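Local coordinates for protein 2-oxoglutarate carboxylase small subunit (Hydrogenobacter thermophilus, PDB 7KCT) that is the biotin carboxylase-type subunit of a carboxylase, with an ATP-grasp domain, and binds adenosine-5'-diphosphate, magnesium and bicarbonate, at residues A17-I22 and K382-T387; A23-R28 and V303-T308. All blocks are in the same frame, centred on the assembly; numbering follows the deposited sequence.

Contact 1: residues A17-I22 and K382-T387; sequences ANRGEI and KGYEIT
Arg19 holds CG between its backbone N and carbonyl carbon (chi1 60°), and Tyr384 holds CG anti to its own backbone N (chi1 176°). The two residues already face each other, and these torsions carry the arginine chain and the phenol on toward their meeting point. The Arg19 chain bends at chi3, which turns the guanidinium out toward the phenol. Arg19 NH2 donates to Tyr384 OH at 3.3 Å, and the N-H...O angle is 146°. The bond is long and somewhat bent. The hydroxyl lies in the guanidinium plane, at its edge, and the nitrogen comes to the edge of the tyrosine ring. The groups meet at their edges, not over a face, with their planes moderately turned. The side chains run across each other at about a right angle.

Arg19 NH2 also forms a salt bridge with Glu45, its strongest polar partner. At the base of the arginine, Arg19 N donates to Asn18 OD1 at 2.7 Å, on a lone pair in the carbonyl plane. Little surface is buried between the segments. This is a single polar bridge from the loop after strand 13-16 of the N-terminal Rossmann-like sheet to the C-terminal domain of a biotin carboxylase.

Contact 2: residues A23-R28 and V303-T308; sequences ACRVIR and VEHPVT. With ADP (adenosine-5'-diphosphate), chain D.
Arg25 and His305 reach for each other from opposite directions and meet through one nitrogen each. Arg25 leaves helix 20-32 with CG anti to the backbone N (chi1 167°), then bends at chi2, which presents NE, not the terminal NH1 or NH2, to the histidine. Arg25 NE donates to His305 NE2 at 3.2 Å. The donor lies nearly in the imidazole plane, while the acceptor is tilted 23° from the guanidinium plane. His305 CG sits between its backbone N and carbonyl carbon (chi1 75°); this rotamer directs NE2 at Arg25 while ND1 turns back to bond the carbonyl of Gln302. Both nitrogens are engaged and the ring rotation is fixed. Pro306 CD sits over the centre of one ring face, 3.3 Å above the plane of His305.

Two residues before the histidine, Val303 N donates to ADP O1B at 2.8 Å, and the bond is nearly straight. The Glu304 carboxylate lies close to O2B of the same phosphate and forms salt bridges with Lys245 and Arg346.

Arg25 NH2 has salt bridges to Glu309 and Asp315, which probably offset its buried charge. Since NE2 accepts from Arg25 and ND1 faces a carbonyl oxygen, the pattern is consistent with a neutral His305 protonated on ND1.

Overall arrangement
Contacts 1 and 2 share helix 20-32, which follows strand 13-16 of the five-stranded parallel sheet. Their centres are about 14 Å apart. They also touch directly, where Asn18 O packs on Ala23 CB. Along the chain the order is 17-22, 23-28, 303-308, 382-387, so both segments of contact 2 fall between those of contact 1. The loop leading into the helix meets the loop that leads into strand 385-386 of the C-terminal domain, near the surface. The following turns face helix 305-312 of the ATP-grasp domain, in the buried interior. Helix and loop together link the N-terminal domain to both other domains. Segment 303-308 itself binds ADP, and the Arg19 side chain lies about 8 Å from a bound ADP.

Contact 1: residues A17-I22 and K382-T387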
loop_
_atom_site.group_PDB
_atom_site.type_symbol
_atom_site.label_atom_id
_atom_site.label_comp_id
_atom_site.label_asym_id
_atom_site.label_seq_id
_atom_site.Cartn_x
_atom_site.Cartn_y
_atom_site.Cartn_z
ATOM N N ALA A 17 15.114 -6.229 -18.445
ATOM C CA ALA A 17 15.650 -5.368 -19.508
ATOM C C ALA A 17 14.856 -4.059 -19.568
ATOM O O ALA A 17 14.087 -3.797 -20.496
ATOM C CB ALA A 17 15.633 -6.095 -20.845
ATOM N N ASN A 18 14.940 -3.283 -18.492
ATOM C CA ASN A 18 14.130 -2.067 -18.368
ATOM C C ASN A 18 14.620 -1.253 -17.169
ATOM O O ASN A 18 15.689 -1.539 -16.619
ATOM C CB ASN A 18 12.646 -2.397 -18.260
ATOM C CG ASN A 18 11.768 -1.331 -18.921
ATOM O OD1 ASN A 18 11.825 -0.136 -18.591
ATOM N ND2 ASN A 18 10.947 -1.765 -19.839
ATOM N N ARG A 19 13.893 -0.182 -16.825
ATOM C CA ARG A 19 14.351 0.795 -15.836
ATOM C C ARG A 19 13.179 1.330 -15.037
ATOM O O ARG A 19 12.020 1.010 -15.302
ATOM C CB ARG A 19 15.094 1.962 -16.509
ATOM C CG ARG A 19 14.273 2.770 -17.541
ATOM C CD ARG A 19 14.955 4.090 -17.990
ATOM N NE ARG A 19 15.112 5.018 -16.860
ATOM C CZ ARG A 19 14.148 5.744 -16.325
ATOM N NH1 ARG A 19 12.894 5.700 -16.795
ATOM N NH2 ARG A 19 14.447 6.506 -15.271
ATOM N N GLY A 20 13.487 2.160 -14.038
ATOM C CA GLY A 20 12.434 2.959 -13.467
ATOM C C GLY A 20 11.460 2.103 -12.682
ATOM O O GLY A 20 11.805 1.045 -12.176
ATOM N N GLU A 21 10.213 2.544 -12.615
ATOM C CA GLU A 21 9.261 1.887 -11.719
ATOM C C GLU A 21 8.980 0.446 -12.114
ATOM O O GLU A 21 8.733 -0.396 -11.238
ATOM C CB GLU A 21 7.946 2.674 -11.638
ATOM C CG GLU A 21 7.076 2.727 -12.908
ATOM C CD GLU A 21 6.043 1.618 -12.957
ATOM O OE1 GLU A 21 5.954 0.823 -11.978
ATOM O OE2 GLU A 21 5.302 1.556 -13.974
ATOM N N ILE A 22 8.922 0.154 -13.422
ATOM C CA ILE A 22 8.567 -1.198 -13.858
ATOM C C ILE A 22 9.726 -2.149 -13.572
ATOM O O ILE A 22 9.514 -3.325 -13.261
ATOM C CB ILE A 22 8.135 -1.171 -15.344
ATOM C CG1 ILE A 22 7.587 -2.522 -15.779
ATOM C CG2 ILE A 22 9.294 -0.817 -16.301
ATOM C CD1 ILE A 22 6.361 -3.010 -15.016
ATOM N N LYS A 382 14.813 11.726 -2.777
ATOM C CA LYS A 382 15.482 13.011 -2.926
ATOM C C LYS A 382 16.724 12.834 -3.799
ATOM O O LYS A 382 17.503 11.886 -3.617
ATOM C CB LYS A 382 15.866 13.583 -1.570
ATOM C CG LYS A 382 16.869 14.731 -1.710
ATOM C CD LYS A 382 16.685 15.804 -0.704
ATOM C CE LYS A 382 17.813 16.840 -0.792
ATOM N NZ LYS A 382 17.704 17.865 0.297
ATOM N N GLY A 383 16.897 13.744 -4.765
ATOM C CA GLY A 383 18.016 13.669 -5.681
ATOM C C GLY A 383 17.769 12.893 -6.962
ATOM O O GLY A 383 18.673 12.812 -7.798
ATOM N N TYR A 384 16.602 12.278 -7.125
ATOM C CA TYR A 384 16.272 11.625 -8.381
ATOM C C TYR A 384 16.287 12.657 -9.511
ATOM O O TYR A 384 15.649 13.707 -9.410
ATOM C CB TYR A 384 14.902 10.966 -8.286
ATOM C CG TYR A 384 14.465 10.360 -9.610
ATOM C CD1 TYR A 384 14.996 9.167 -10.062
ATOM C CD2 TYR A 384 13.533 11.005 -10.402
ATOM C CE1 TYR A 384 14.615 8.635 -11.295
ATOM C CE2 TYR A 384 13.126 10.482 -11.618
ATOM C CZ TYR A 384 13.661 9.300 -12.067
ATOM O OH TYR A 384 13.248 8.810 -13.290
ATOM N N GLU A 385 17.006 12.359 -10.584
ATOM C CA GLU A 385 17.145 13.290 -11.712
ATOM C C GLU A 385 16.195 12.877 -12.825
ATOM O O GLU A 385 16.222 11.740 -13.269
ATOM C CB GLU A 385 18.609 13.298 -12.168
ATOM N N ILE A 386 15.318 13.774 -13.237
ATOM C CA ILE A 386 14.504 13.551 -14.422
ATOM C C ILE A 386 15.359 14.009 -15.606
ATOM O O ILE A 386 15.755 15.178 -15.669
ATOM C CB ILE A 386 13.180 14.330 -14.341
ATOM C CG1 ILE A 386 12.282 13.840 -13.180
ATOM C CG2 ILE A 386 12.415 14.246 -15.658
ATOM C CD1 ILE A 386 12.690 14.371 -11.828
ATOM N N THR A 387 15.677 13.088 -16.523
ATOM C CA THR A 387 16.472 13.363 -17.722
ATOM C C THR A 387 15.557 13.528 -18.932
ATOM O O THR A 387 14.406 13.081 -18.916
ATOM C CB THR A 387 17.452 12.210 -17.990
ATOM O OG1 THR A 387 16.696 11.076 -18.404
ATOM C CG2 THR A 387 18.270 11.885 -16.742
#

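Contact 2: residues A23-R28 and V303-T308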
loop_
_atom_site.group_PDB
_atom_site.type_symbol
_atom_site.label_atom_id
_atom_site.label_comp_id
_atom_site.label_asym_id
_atom_site.label_seq_id
_atom_site.Cartn_x
_atom_site.Cartn_y
_atom_site.Cartn_z
ATOM N N ALA A 23 10.969 -1.677 -13.671
ATOM C CA ALA A 23 12.057 -2.576 -13.330
ATOM C C ALA A 23 11.987 -2.909 -11.841
ATOM O O ALA A 23 12.135 -4.081 -11.462
ATOM C CB ALA A 23 13.409 -1.982 -13.737
ATOM N N CYS A 24 11.620 -1.926 -10.999
ATOM C CA CYS A 24 11.464 -2.205 -9.574
ATOM C C CYS A 24 10.325 -3.174 -9.307
ATOM O O CYS A 24 10.462 -4.085 -8.478
ATOM C CB CYS A 24 11.264 -0.905 -8.788
ATOM S SG CYS A 24 12.753 0.168 -8.813
ATOM N N ARG A 25 9.206 -2.996 -9.997
ATOM C CA ARG A 25 8.053 -3.889 -9.882
ATOM C C ARG A 25 8.408 -5.324 -10.225
ATOM O O ARG A 25 7.992 -6.270 -9.535
ATOM C CB ARG A 25 6.945 -3.356 -10.804
ATOM C CG ARG A 25 5.811 -4.334 -11.035
ATOM C CD ARG A 25 4.879 -4.339 -9.844
ATOM N NE ARG A 25 3.748 -5.256 -9.952
ATOM C CZ ARG A 25 3.729 -6.485 -9.471
ATOM N NH1 ARG A 25 4.808 -6.992 -8.872
ATOM N NH2 ARG A 25 2.605 -7.195 -9.574
ATOM N N VAL A 26 9.152 -5.521 -11.301
ATOM C CA VAL A 26 9.566 -6.870 -11.658
ATOM C C VAL A 26 10.580 -7.419 -10.654
ATOM O O VAL A 26 10.512 -8.591 -10.267
ATOM C CB VAL A 26 10.120 -6.869 -13.097
ATOM C CG1 VAL A 26 10.749 -8.209 -13.438
ATOM C CG2 VAL A 26 8.979 -6.502 -14.112
ATOM N N ILE A 27 11.572 -6.607 -10.266
ATOM C CA ILE A 27 12.560 -7.049 -9.286
ATOM C C ILE A 27 11.890 -7.515 -8.011
ATOM O O ILE A 27 12.288 -8.526 -7.424
ATOM C CB ILE A 27 13.614 -5.967 -8.985
ATOM C CG1 ILE A 27 14.504 -5.810 -10.186
ATOM C CG2 ILE A 27 14.439 -6.374 -7.729
ATOM C CD1 ILE A 27 15.319 -4.579 -10.222
ATOM N N ARG A 28 10.871 -6.801 -7.559
ATOM C CA ARG A 28 10.180 -7.195 -6.337
ATOM C C ARG A 28 9.498 -8.558 -6.475
ATOM O O ARG A 28 9.508 -9.361 -5.534
ATOM C CB ARG A 28 9.126 -6.151 -5.944
ATOM C CG ARG A 28 8.325 -6.579 -4.712
ATOM C CD ARG A 28 7.570 -5.469 -3.944
ATOM N NE ARG A 28 8.393 -4.288 -3.741
ATOM C CZ ARG A 28 9.447 -4.216 -2.936
ATOM N NH1 ARG A 28 9.810 -5.266 -2.229
ATOM N NH2 ARG A 28 10.157 -3.098 -2.864
ATOM N N VAL A 303 1.359 -0.268 -18.107
ATOM C CA VAL A 303 1.578 0.604 -16.957
ATOM C C VAL A 303 0.514 0.421 -15.888
ATOM O O VAL A 303 0.821 0.286 -14.696
ATOM C CB VAL A 303 1.626 2.066 -17.453
ATOM C CG1 VAL A 303 1.588 3.088 -16.294
ATOM C CG2 VAL A 303 2.902 2.290 -18.279
ATOM N N GLU A 304 -0.746 0.357 -16.301
ATOM C CA GLU A 304 -1.891 0.438 -15.418
ATOM C C GLU A 304 -2.382 -0.914 -14.912
ATOM O O GLU A 304 -3.481 -0.989 -14.315
ATOM C CB GLU A 304 -3.021 1.198 -16.150
ATOM C CG GLU A 304 -3.537 0.521 -17.468
ATOM C CD GLU A 304 -2.852 0.969 -18.793
ATOM O OE1 GLU A 304 -1.717 1.485 -18.802
ATOM O OE2 GLU A 304 -3.482 0.823 -19.878
ATOM N N HIS A 305 -1.580 -1.971 -15.059
ATOM C CA HIS A 305 -1.991 -3.274 -14.539
ATOM C C HIS A 305 -2.327 -3.282 -13.053
ATOM O O HIS A 305 -3.098 -4.169 -12.640
ATOM C CB HIS A 305 -0.923 -4.350 -14.834
ATOM C CG HIS A 305 0.289 -4.275 -13.959
ATOM N ND1 HIS A 305 1.399 -3.547 -14.325
ATOM C CD2 HIS A 305 0.593 -4.850 -12.770
ATOM C CE1 HIS A 305 2.321 -3.639 -13.373
ATOM N NE2 HIS A 305 1.852 -4.413 -12.411
ATOM N N PRO A 306 -1.787 -2.406 -12.199
ATOM C CA PRO A 306 -2.127 -2.519 -10.768
ATOM C C PRO A 306 -3.602 -2.323 -10.453
ATOM O O PRO A 306 -4.086 -2.992 -9.533
ATOM C CB PRO A 306 -1.237 -1.446 -10.106
ATOM C CG PRO A 306 -0.025 -1.408 -11.006
ATOM C CD PRO A 306 -0.636 -1.501 -12.412
ATOM N N VAL A 307 -4.366 -1.502 -11.185
ATOM C CA VAL A 307 -5.769 -1.357 -10.789
ATOM C C VAL A 307 -6.486 -2.694 -10.900
ATOM O O VAL A 307 -7.363 -3.018 -10.092
ATOM C CB VAL A 307 -6.506 -0.263 -11.601
ATOM C CG1 VAL A 307 -5.911 1.124 -11.321
ATOM C CG2 VAL A 307 -6.582 -0.552 -13.098
ATOM N N THR A 308 -6.130 -3.481 -11.903
ATOM C CA THR A 308 -6.738 -4.797 -12.074
ATOM C C THR A 308 -6.327 -5.751 -10.974
ATOM O O THR A 308 -7.147 -6.559 -10.510
ATOM C CB THR A 308 -6.373 -5.368 -13.441
ATOM O OG1 THR A 308 -6.904 -4.507 -14.471
ATOM C CG2 THR A 308 -6.933 -6.828 -13.536
HETATM P PB ADP D . 0.457 1.594 -21.551
HETATM O O1B ADP D . 1.295 0.557 -20.825
HETATM O O2B ADP D . -1.002 1.810 -21.216
HETATM O O3B ADP D . 0.787 1.785 -22.997
HETATM P PA ADP D . 1.890 4.103 -22.014
HETATM O O1A ADP D . 2.651 5.274 -21.492
HETATM O O2A ADP D . 1.307 4.041 -23.415
HETATM O O3A ADP D . 1.013 3.270 -20.989
HETATM O "O5'" ADP D . 3.446 2.950 -22.387
HETATM C "C5'" ADP D . 4.615 3.313 -21.537
HETATM C "C4'" ADP D . 5.880 3.388 -22.263
HETATM O "O4'" ADP D . 5.967 2.588 -23.422
HETATM C "C3'" ADP D . 5.929 4.968 -22.686
HETATM O "O3'" ADP D . 7.182 5.387 -22.581
HETATM C "C2'" ADP D . 5.406 4.771 -24.162
HETATM O "O2'" ADP D . 5.935 5.673 -25.016
HETATM C "C1'" ADP D . 6.168 3.442 -24.450
HETATM N N9 ADP D . 5.550 2.584 -25.543
HETATM C C8 ADP D . 4.211 2.142 -25.685
HETATM N N7 ADP D . 4.008 1.400 -26.805
HETATM C C5 ADP D . 5.257 1.323 -27.384
HETATM C C6 ADP D . 5.684 0.689 -28.567
HETATM N N6 ADP D . 4.791 -0.014 -29.350
HETATM N N1 ADP D . 7.000 0.760 -28.951
HETATM C C2 ADP D . 7.814 1.509 -28.115
HETATM N N3 ADP D . 7.549 2.171 -26.960
HETATM C C4 ADP D . 6.232 2.045 -26.618
#